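Local coordinates for protein carbohydrate deacetylase Agd3 (Neosartorya fumigata, PDB 6NWZ) that probably removes acetyl groups from N-acetylated sugars of the exopolysaccharide galactosaminogalactan as a metal-binding carbohydrate esterase required for Aspergillus fumigatus biofilm formation, at residues A[280-292]-A[567-579]. Sequence-based numbering, arbitrary orientation.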
loop_
_atom_site.group_PDB
_atom_site.type_symbol
_atom_site.label_atom_id
_atom_site.label_comp_id
_atom_site.label_asym_id
_atom_site.label_seq_id
_atom_site.Cartn_x
_atom_site.Cartn_y
_atom_site.Cartn_z
ATOM N N GLY A 280 22.722 -16.543 0.223
ATOM C CA GLY A 280 22.413 -15.806 1.436
ATOM C C GLY A 280 20.989 -15.284 1.449
ATOM O O GLY A 280 20.302 -15.348 2.474
ATOM N N ILE A 281 20.522 -14.772 0.310
ATOM C CA ILE A 281 19.151 -14.284 0.229
ATOM C C ILE A 281 18.161 -15.432 0.396
ATOM O O ILE A 281 17.142 -15.294 1.083
ATOM C CB ILE A 281 18.932 -13.533 -1.096
ATOM C CG1 ILE A 281 19.963 -12.410 -1.249
ATOM C CG2 ILE A 281 17.511 -12.997 -1.169
ATOM C CD1 ILE A 281 19.817 -11.296 -0.236
ATOM N N SER A 282 18.443 -16.582 -0.223
ATOM C CA SER A 282 17.539 -17.724 -0.117
ATOM C C SER A 282 17.402 -18.180 1.328
ATOM O O SER A 282 16.290 -18.408 1.818
ATOM C CB SER A 282 18.036 -18.876 -0.989
ATOM O OG SER A 282 18.085 -18.503 -2.352
ATOM N N ALA A 283 18.530 -18.322 2.028
ATOM C CA ALA A 283 18.489 -18.769 3.414
ATOM C C ALA A 283 17.760 -17.771 4.300
ATOM O O ALA A 283 17.209 -18.147 5.341
ATOM C CB ALA A 283 19.907 -19.001 3.926
ATOM N N TRP A 284 17.726 -16.503 3.893
ATOM C CA TRP A 284 17.143 -15.448 4.709
ATOM C C TRP A 284 15.636 -15.325 4.529
ATOM O O TRP A 284 14.966 -14.780 5.413
ATOM C CB TRP A 284 17.836 -14.120 4.386
ATOM C CG TRP A 284 17.137 -12.901 4.890
ATOM C CD1 TRP A 284 17.234 -12.353 6.135
ATOM C CD2 TRP A 284 16.243 -12.063 4.150
ATOM N NE1 TRP A 284 16.447 -11.224 6.218
ATOM C CE2 TRP A 284 15.830 -11.027 5.012
ATOM C CE3 TRP A 284 15.749 -12.091 2.842
ATOM C CZ2 TRP A 284 14.948 -10.031 4.608
ATOM C CZ3 TRP A 284 14.874 -11.101 2.445
ATOM C CH2 TRP A 284 14.482 -10.084 3.324
ATOM N N VAL A 285 15.083 -15.831 3.423
ATOM C CA VAL A 285 13.644 -15.692 3.187
ATOM C C VAL A 285 12.819 -16.416 4.248
ATOM O O VAL A 285 11.899 -15.797 4.807
ATOM C CB VAL A 285 13.298 -16.118 1.749
ATOM C CG1 VAL A 285 11.793 -16.191 1.560
ATOM C CG2 VAL A 285 13.898 -15.131 0.762
ATOM N N PRO A 286 13.086 -17.685 4.588
ATOM C CA PRO A 286 12.344 -18.287 5.710
ATOM C C PRO A 286 12.594 -17.594 7.037
ATOM O O PRO A 286 11.707 -17.587 7.901
ATOM C CB PRO A 286 12.841 -19.741 5.726
ATOM C CG PRO A 286 14.111 -19.732 4.957
ATOM C CD PRO A 286 13.943 -18.678 3.918
ATOM N N THR A 287 13.773 -16.995 7.218
ATOM C CA THR A 287 14.072 -16.300 8.466
ATOM C C THR A 287 13.147 -15.106 8.669
ATOM O O THR A 287 12.586 -14.918 9.756
ATOM C CB THR A 287 15.531 -15.849 8.474
ATOM O OG1 THR A 287 16.387 -16.994 8.376
ATOM C CG2 THR A 287 15.843 -15.079 9.748
ATOM N N ILE A 288 12.983 -14.279 7.634
ATOM C CA ILE A 288 12.128 -13.103 7.757
ATOM C C ILE A 288 10.657 -13.506 7.763
ATOM O O ILE A 288 9.823 -12.822 8.368
ATOM C CB ILE A 288 12.450 -12.084 6.641
ATOM C CG1 ILE A 288 11.776 -10.738 6.918
ATOM C CG2 ILE A 288 12.037 -12.613 5.271
ATOM C CD1 ILE A 288 12.267 -10.054 8.169
ATOM N N ASN A 289 10.315 -14.626 7.117
ATOM C CA ASN A 289 8.938 -15.110 7.172
ATOM C C ASN A 289 8.531 -15.459 8.597
ATOM O O ASN A 289 7.422 -15.130 9.030
ATOM C CB ASN A 289 8.764 -16.318 6.252
ATOM C CG ASN A 289 8.385 -15.921 4.837
ATOM O OD1 ASN A 289 7.205 -15.833 4.497
ATOM N ND2 ASN A 289 9.390 -15.669 4.005
ATOM N N ALA A 290 9.419 -16.115 9.346
ATOM C CA ALA A 290 9.119 -16.472 10.727
ATOM C C ALA A 290 9.072 -15.267 11.661
ATOM O O ALA A 290 8.738 -15.435 12.839
ATOM C CB ALA A 290 10.146 -17.483 11.238
ATOM N N LYS A 291 9.409 -14.071 11.183
ATOM C CA LYS A 291 9.265 -12.861 11.984
ATOM C C LYS A 291 7.907 -12.199 11.809
ATOM O O LYS A 291 7.595 -11.251 12.536
ATOM C CB LYS A 291 10.362 -11.851 11.628
ATOM C CG LYS A 291 11.766 -12.333 11.922
ATOM C CD LYS A 291 12.773 -11.205 11.777
ATOM C CE LYS A 291 14.161 -11.677 12.175
ATOM N NZ LYS A 291 15.165 -10.578 12.147
ATOM N N MET A 292 7.100 -12.664 10.869
ATOM C CA MET A 292 5.845 -12.012 10.553
ATOM C C MET A 292 4.705 -12.646 11.335
ATOM O O MET A 292 4.807 -13.772 11.823
ATOM C CB MET A 292 5.573 -12.096 9.055
ATOM C CG MET A 292 6.760 -11.675 8.230
ATOM S SD MET A 292 6.431 -11.715 6.468
ATOM C CE MET A 292 7.789 -10.697 5.892
ATOM N N TYR A 567 23.934 -8.454 6.537
ATOM C CA TYR A 567 22.756 -7.989 5.816
ATOM C C TYR A 567 23.140 -7.202 4.568
ATOM O O TYR A 567 24.008 -6.325 4.610
ATOM C CB TYR A 567 21.907 -7.090 6.716
ATOM C CG TYR A 567 21.153 -7.787 7.824
ATOM C CD1 TYR A 567 20.163 -8.716 7.537
ATOM C CD2 TYR A 567 21.413 -7.494 9.157
ATOM C CE1 TYR A 567 19.458 -9.345 8.550
ATOM C CE2 TYR A 567 20.712 -8.115 10.178
ATOM C CZ TYR A 567 19.737 -9.040 9.867
ATOM O OH TYR A 567 19.033 -9.665 10.873
ATOM N N SER A 568 22.470 -7.500 3.458
ATOM C CA SER A 568 22.499 -6.594 2.318
ATOM C C SER A 568 21.665 -5.352 2.628
ATOM O O SER A 568 20.870 -5.328 3.572
ATOM C CB SER A 568 21.962 -7.281 1.064
ATOM O OG SER A 568 20.570 -7.530 1.182
ATOM N N ILE A 569 21.849 -4.307 1.816
ATOM C CA ILE A 569 21.047 -3.104 2.013
ATOM C C ILE A 569 19.577 -3.397 1.737
ATOM O O ILE A 569 18.688 -2.769 2.329
ATOM C CB ILE A 569 21.568 -1.940 1.149
ATOM C CG1 ILE A 569 21.634 -2.338 -0.324
ATOM C CG2 ILE A 569 22.929 -1.476 1.635
ATOM C CD1 ILE A 569 22.154 -1.232 -1.218
ATOM N N PHE A 570 19.291 -4.356 0.856
ATOM C CA PHE A 570 17.910 -4.764 0.628
ATOM C C PHE A 570 17.339 -5.468 1.852
ATOM O O PHE A 570 16.236 -5.146 2.308
ATOM C CB PHE A 570 17.823 -5.666 -0.604
ATOM C CG PHE A 570 16.514 -6.384 -0.730
ATOM C CD1 PHE A 570 15.390 -5.724 -1.195
ATOM C CD2 PHE A 570 16.403 -7.719 -0.375
ATOM C CE1 PHE A 570 14.180 -6.382 -1.307
ATOM C CE2 PHE A 570 15.197 -8.384 -0.488
ATOM C CZ PHE A 570 14.085 -7.715 -0.952
ATOM N N GLN A 571 18.077 -6.436 2.402
ATOM C CA GLN A 571 17.602 -7.135 3.592
ATOM C C GLN A 571 17.436 -6.181 4.770
ATOM O O GLN A 571 16.455 -6.275 5.520
ATOM C CB GLN A 571 18.562 -8.268 3.946
ATOM C CG GLN A 571 18.606 -9.370 2.901
ATOM C CD GLN A 571 19.787 -10.295 3.091
ATOM O OE1 GLN A 571 20.903 -9.988 2.669
ATOM N NE2 GLN A 571 19.552 -11.433 3.733
ATOM N N ALA A 572 18.377 -5.249 4.948
ATOM C CA ALA A 572 18.265 -4.290 6.044
ATOM C C ALA A 572 17.000 -3.453 5.930
ATOM O O ALA A 572 16.411 -3.072 6.950
ATOM C CB ALA A 572 19.494 -3.381 6.082
ATOM N N TRP A 573 16.572 -3.149 4.706
ATOM C CA TRP A 573 15.333 -2.402 4.527
ATOM C C TRP A 573 14.131 -3.259 4.900
ATOM O O TRP A 573 13.253 -2.821 5.654
ATOM C CB TRP A 573 15.231 -1.903 3.082
ATOM C CG TRP A 573 14.014 -1.052 2.805
ATOM C CD1 TRP A 573 13.936 0.310 2.867
ATOM C CD2 TRP A 573 12.710 -1.510 2.417
ATOM N NE1 TRP A 573 12.668 0.728 2.546
ATOM C CE2 TRP A 573 11.896 -0.370 2.266
ATOM C CE3 TRP A 573 12.153 -2.772 2.186
ATOM C CZ2 TRP A 573 10.554 -0.452 1.893
ATOM C CZ3 TRP A 573 10.819 -2.852 1.813
ATOM C CH2 TRP A 573 10.035 -1.698 1.673
ATOM N N VAL A 574 14.086 -4.495 4.397
ATOM C CA VAL A 574 12.968 -5.383 4.699
ATOM C C VAL A 574 12.913 -5.685 6.193
ATOM O O VAL A 574 11.837 -5.677 6.801
ATOM C CB VAL A 574 13.066 -6.668 3.852
ATOM C CG1 VAL A 574 11.942 -7.640 4.202
ATOM C CG2 VAL A 574 13.034 -6.321 2.370
ATOM N N GLU A 575 14.067 -5.942 6.812
ATOM C CA GLU A 575 14.094 -6.163 8.255
ATOM C C GLU A 575 13.513 -4.968 9.003
ATOM O O GLU A 575 12.720 -5.131 9.938
ATOM C CB GLU A 575 15.523 -6.449 8.723
ATOM C CG GLU A 575 16.049 -7.816 8.312
ATOM C CD GLU A 575 15.461 -8.947 9.136
ATOM O OE1 GLU A 575 14.801 -8.660 10.156
ATOM O OE2 GLU A 575 15.663 -10.124 8.767
ATOM N N THR A 576 13.891 -3.754 8.600
ATOM C CA THR A 576 13.372 -2.562 9.261
ATOM C C THR A 576 11.864 -2.454 9.091
ATOM O O THR A 576 11.137 -2.172 10.051
ATOM C CB THR A 576 14.069 -1.321 8.705
ATOM O OG1 THR A 576 15.459 -1.365 9.049
ATOM C CG2 THR A 576 13.432 -0.043 9.251
ATOM N N ILE A 577 11.374 -2.704 7.878
ATOM C CA ILE A 577 9.961 -2.500 7.587
ATOM C C ILE A 577 9.112 -3.584 8.244
ATOM O O ILE A 577 8.086 -3.290 8.871
ATOM C CB ILE A 577 9.751 -2.434 6.063
ATOM C CG1 ILE A 577 9.810 -0.983 5.583
ATOM C CG2 ILE A 577 8.443 -3.086 5.650
ATOM C CD1 ILE A 577 11.120 -0.271 5.880
ATOM N N VAL A 578 9.537 -4.846 8.141
ATOM C CA VAL A 578 8.740 -5.952 8.665
ATOM C C VAL A 578 8.653 -5.888 10.184
ATOM O O VAL A 578 7.579 -6.081 10.767
ATOM C CB VAL A 578 9.317 -7.298 8.196
ATOM C CG1 VAL A 578 8.633 -8.443 8.930
ATOM C CG2 VAL A 578 9.169 -7.453 6.683
ATOM N N GLN A 579 9.777 -5.626 10.850
ATOM C CA GLN A 579 9.775 -5.605 12.309
ATOM C C GLN A 579 8.907 -4.475 12.853
ATOM O O GLN A 579 8.225 -4.647 13.870
ATOM C CB GLN A 579 11.206 -5.493 12.833
ATOM C CG GLN A 579 12.053 -6.718 12.523
ATOM C CD GLN A 579 13.444 -6.631 13.109
ATOM O OE1 GLN A 579 13.642 -6.091 14.197
ATOM N NE2 GLN A 579 14.423 -7.162 12.386
#
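The carboxylate of E575 in helix 569-584 ties together W284 of the nearly parallel helix 275-289 and K291 of the turn after it; the short helix axes lie 11.3 Å apart. Its OE2 takes the indole N-H of W284 on the anti lone pair (NE1 to OE2 2.9 Å, 156° at the hydrogen). K291, extended beyond CG, brings NZ to E575 OE1 on the syn side but tilted well out of the carboxylate plane, 2.8 Å away, closing a salt bridge. The same OE1 accepts Q579 NE2 from its own helix at 2.7 Å, nearly along the C-O axis. A bend at chi2 (-75°) folds the E575 chain back to this meeting point.

W284 enters as a knob among F570, Q571, V574 and E575. Q571 covers one indole face: CG lies 3.8 Å from the six-membered-ring centroid in a CH-pi contact, and the amide stands nearly upright on the ring, planes 82° apart, with NE2 above the rim. That amide is held by S568, whose N and OG both donate to Q571 OE1 while OG accepts Q571 N, a capping box that starts helix 569-584. V574 meets the indole edge, CG1 to CH2 3.6 Å; beyond it, I288 and M292 pack on V578. F570 reaches on to F545 and strand 252-257 of the deacetylase domain. With three donors sharing its carboxylate, the buried E575 is probably stabilised as an anion, pinning the indole's rotation.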